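Local coordinates for tRNA threonylcarbamoyladenosine biosynthesis protein TsaE (Haemophilus influenzae, PDB 1HTW) that is an ATP- and magnesium-binding P-loop protein required for forming the threonylcarbamoyl group on adenosine 37 of tRNAs that read codons beginning with adenine, at residues 49-54 / 61-66. Residues are numbered along the deposited sequence; the frame is centred on the assembly and turned at random.
Sequences LTRGML and GNVKSP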
ATOM      1  N   LEU A  49      -7.658  -4.306  -1.323  1.00 14.58           N
ATOM      2  CA  LEU A  49      -7.435  -2.833  -1.527  1.00 13.40           C
ATOM      3  C   LEU A  49      -6.231  -2.642  -2.512  1.00 11.56           C
ATOM      4  O   LEU A  49      -6.477  -1.813  -3.392  1.00 14.22           O
ATOM      5  CB  LEU A  49      -6.987  -2.229  -0.172  1.00 15.83           C
ATOM      6  CG  LEU A  49      -6.535  -0.758  -0.265  1.00 14.55           C
ATOM      7  CD1 LEU A  49      -7.555   0.109  -0.967  1.00 20.00           C
ATOM      8  CD2 LEU A  49      -6.223  -0.202   1.137  1.00 19.54           C
ATOM      9  N   THR A  50      -5.236  -3.409  -2.320  1.00 15.74           N
ATOM     10  CA  THR A  50      -4.076  -3.348  -3.284  1.00 17.56           C
ATOM     11  C   THR A  50      -4.571  -3.624  -4.694  1.00 18.63           C
ATOM     12  O   THR A  50      -4.174  -2.955  -5.659  1.00 14.42           O
ATOM     13  CB  THR A  50      -3.080  -4.416  -2.894  1.00 15.57           C
ATOM     14  OG1 THR A  50      -2.509  -4.071  -1.610  1.00 19.29           O
ATOM     15  CG2 THR A  50      -1.881  -4.423  -3.898  1.00 17.78           C
ATOM     16  N   ARG A  51      -5.418  -4.625  -4.851  1.00 17.20           N
ATOM     17  CA  ARG A  51      -5.995  -4.893  -6.187  1.00 18.73           C
ATOM     18  C   ARG A  51      -6.763  -3.749  -6.750  1.00 21.41           C
ATOM     19  O   ARG A  51      -6.628  -3.339  -7.934  1.00 18.76           O
ATOM     20  CB  ARG A  51      -6.765  -6.221  -6.152  1.00 21.90           C
ATOM     21  CG  ARG A  51      -7.584  -6.542  -7.385  1.00 22.81           C
ATOM     22  CD  ARG A  51      -8.304  -7.925  -7.172  1.00 19.08           C
ATOM     23  NE  ARG A  51      -9.691  -7.844  -6.830  1.00 20.45           N
ATOM     24  CZ  ARG A  51     -10.774  -7.477  -7.420  1.00 29.90           C
ATOM     25  NH1 ARG A  51     -10.832  -6.934  -8.648  1.00 19.86           N
ATOM     26  NH2 ARG A  51     -11.945  -7.525  -6.746  1.00 26.00           N
ATOM     27  N   GLY A  52      -7.615  -3.085  -5.967  1.00 13.16           N
ATOM     28  CA  GLY A  52      -8.377  -1.929  -6.431  1.00 16.54           C
ATOM     29  C   GLY A  52      -7.316  -0.784  -6.825  1.00 12.14           C
ATOM     30  O   GLY A  52      -7.672  -0.081  -7.752  1.00 16.83           O
ATOM     31  N   MET A  53      -6.309  -0.667  -6.054  1.00 13.80           N
ATOM     32  CA  MET A  53      -5.290   0.424  -6.368  1.00 13.42           C
ATOM     33  C   MET A  53      -4.635   0.095  -7.719  1.00 17.01           C
ATOM     34  O   MET A  53      -4.692   0.952  -8.616  1.00 18.17           O
ATOM     35  CB  MET A  53      -4.275   0.513  -5.290  1.00 14.00           C
ATOM     36  CG  MET A  53      -4.731   0.964  -3.862  1.00 13.97           C
ATOM     37  SD  MET A  53      -3.478   0.997  -2.532  1.00 21.26           S
ATOM     38  CE  MET A  53      -2.409   2.562  -3.105  1.00 20.38           C
ATOM     39  N   LEU A  54      -4.178  -1.132  -7.869  1.00 13.72           N
ATOM     40  CA  LEU A  54      -3.382  -1.415  -9.144  1.00 12.51           C
ATOM     41  C   LEU A  54      -4.265  -1.524 -10.339  1.00 20.93           C
ATOM     42  O   LEU A  54      -3.979  -1.008 -11.452  1.00 18.84           O
ATOM     43  CB  LEU A  54      -2.603  -2.705  -8.911  1.00 12.83           C
ATOM     44  CG  LEU A  54      -1.551  -2.760  -7.826  1.00 18.14           C
ATOM     45  CD1 LEU A  54      -1.018  -4.179  -7.614  1.00 17.98           C
ATOM     46  CD2 LEU A  54      -0.347  -1.889  -8.228  1.00 27.82           C
ATOM     47  N   GLY A  61      -4.976  -7.964 -15.417  1.00 19.46           N
ATOM     48  CA  GLY A  61      -4.404  -9.234 -14.977  1.00 21.17           C
ATOM     49  C   GLY A  61      -4.609  -9.458 -13.497  1.00 26.87           C
ATOM     50  O   GLY A  61      -4.922  -8.544 -12.731  1.00 17.92           O
ATOM     51  N   ASN A  62      -4.308 -10.684 -13.029  1.00 26.22           N
ATOM     52  CA  ASN A  62      -4.503 -11.007 -11.639  1.00 28.06           C
ATOM     53  C   ASN A  62      -3.492 -10.263 -10.752  1.00 24.94           C
ATOM     54  O   ASN A  62      -2.385  -9.978 -11.152  1.00 24.79           O
ATOM     55  CB  ASN A  62      -4.362 -12.498 -11.323  1.00 48.28           C
ATOM     56  CG  ASN A  62      -4.907 -13.498 -12.283  1.00 75.01           C
ATOM     57  OD1 ASN A  62      -5.397 -14.581 -11.878  1.00 70.68           O
ATOM     58  ND2 ASN A  62      -4.817 -13.235 -13.584  1.00 71.08           N
ATOM     59  N   VAL A  63      -3.977  -9.948  -9.533  1.00 20.08           N
ATOM     60  CA  VAL A  63      -3.080  -9.368  -8.536  1.00 19.87           C
ATOM     61  C   VAL A  63      -2.863 -10.478  -7.487  1.00 24.50           C
ATOM     62  O   VAL A  63      -3.702 -10.649  -6.602  1.00 30.25           O
ATOM     63  CB  VAL A  63      -3.657  -8.110  -7.880  1.00 20.32           C
ATOM     64  CG1 VAL A  63      -2.885  -7.676  -6.669  1.00 28.92           C
ATOM     65  CG2 VAL A  63      -3.728  -6.990  -8.939  1.00 18.97           C
ATOM     66  N   LYS A  64      -1.765 -11.189  -7.647  1.00 19.46           N
ATOM     67  CA  LYS A  64      -1.466 -12.350  -6.805  1.00 26.99           C
ATOM     68  C   LYS A  64      -0.572 -11.951  -5.659  1.00 27.74           C
ATOM     69  O   LYS A  64       0.509 -11.394  -5.900  1.00 22.33           O
ATOM     70  CB  LYS A  64      -0.776 -13.432  -7.668  1.00 25.09           C
ATOM     71  CG  LYS A  64      -0.454 -14.708  -6.882  1.00 40.66           C
ATOM     72  CD  LYS A  64       0.197 -15.761  -7.754  1.00 49.19           C
ATOM     73  CE  LYS A  64      -0.768 -16.392  -8.745  1.00 59.61           C
ATOM     74  NZ  LYS A  64      -0.252 -17.708  -9.244  1.00 63.66           N
ATOM     75  N   SER A  65      -1.025 -12.185  -4.393  1.00 17.56           N
ATOM     76  CA  SER A  65      -0.114 -11.835  -3.296  1.00 20.08           C
ATOM     77  C   SER A  65       1.160 -12.679  -3.369  1.00 25.19           C
ATOM     78  O   SER A  65       1.105 -13.907  -3.545  1.00 25.93           O
ATOM     79  CB  SER A  65      -0.858 -12.197  -1.976  1.00 30.17           C
ATOM     80  OG  SER A  65       0.018 -12.173  -0.878  1.00 49.54           O
ATOM     81  N   PRO A  66       2.314 -12.071  -3.154  1.00 24.13           N
ATOM     82  CA  PRO A  66       3.614 -12.739  -3.308  1.00 22.98           C
ATOM     83  C   PRO A  66       3.992 -13.497  -2.055  1.00 20.70           C
ATOM     84  O   PRO A  66       4.900 -13.186  -1.295  1.00 21.42           O
ATOM     85  CB  PRO A  66       4.560 -11.541  -3.542  1.00 26.31           C
ATOM     86  CG  PRO A  66       3.941 -10.455  -2.679  1.00 23.48           C
ATOM     87  CD  PRO A  66       2.460 -10.589  -3.013  1.00 23.41           C
TER
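Val63 sets its isopropyl group against one side of helix 46-56, where the neighbours Thr50 and Arg51 and, about one turn further on, Leu54 receive it. No hydrogen bond crosses the contact; it is purely apolar. The tight part lies against Leu54 and the base of Arg51. Leu54 CD1 reaches both branches of the valine, 4.1 Å from Val63 CG1 and the same from Val63 CG2, so the leucine methyl rests over the fork. From the other side Arg51 CB stands 4.0 Å from Val63 CB, while Val63 CG2 comes within 4.1 Å of Arg51 CA, close to the helix backbone itself. A short, branched side chain suits this place, since both of its methyls can be used at once. Thr50 adds a looser touch through its methyl, Thr50 CG2 lying 4.4 Å from Val63 CG1; its hydroxyl turns back to the carbonyl oxygen of Lys46, one helical turn earlier, which satisfies a polar atom in a buried setting. This helix starts within the P-loop (Walker A) of the nucleotide-binding fold, whose residues bind ADP, and through this contact the loop leading to strand 71-76 packs on its flank. On the inner side Leu54 also packs on Ile81, and Thr50 on Leu111, both in the central sheet. The contact is looser along the partly exposed Arg51, which gives the valine only the start of its chain: with CG anti to the backbone N (chi1 171°) the chain first runs past Val63 CG2, then bends at chi3 (102°) and carries the guanidinium away. There NH1 is hydrogen-bonded to OE1 of Gln55, one turn on, and NH2 forms a salt bridge with the ATP-binding residue Glu11.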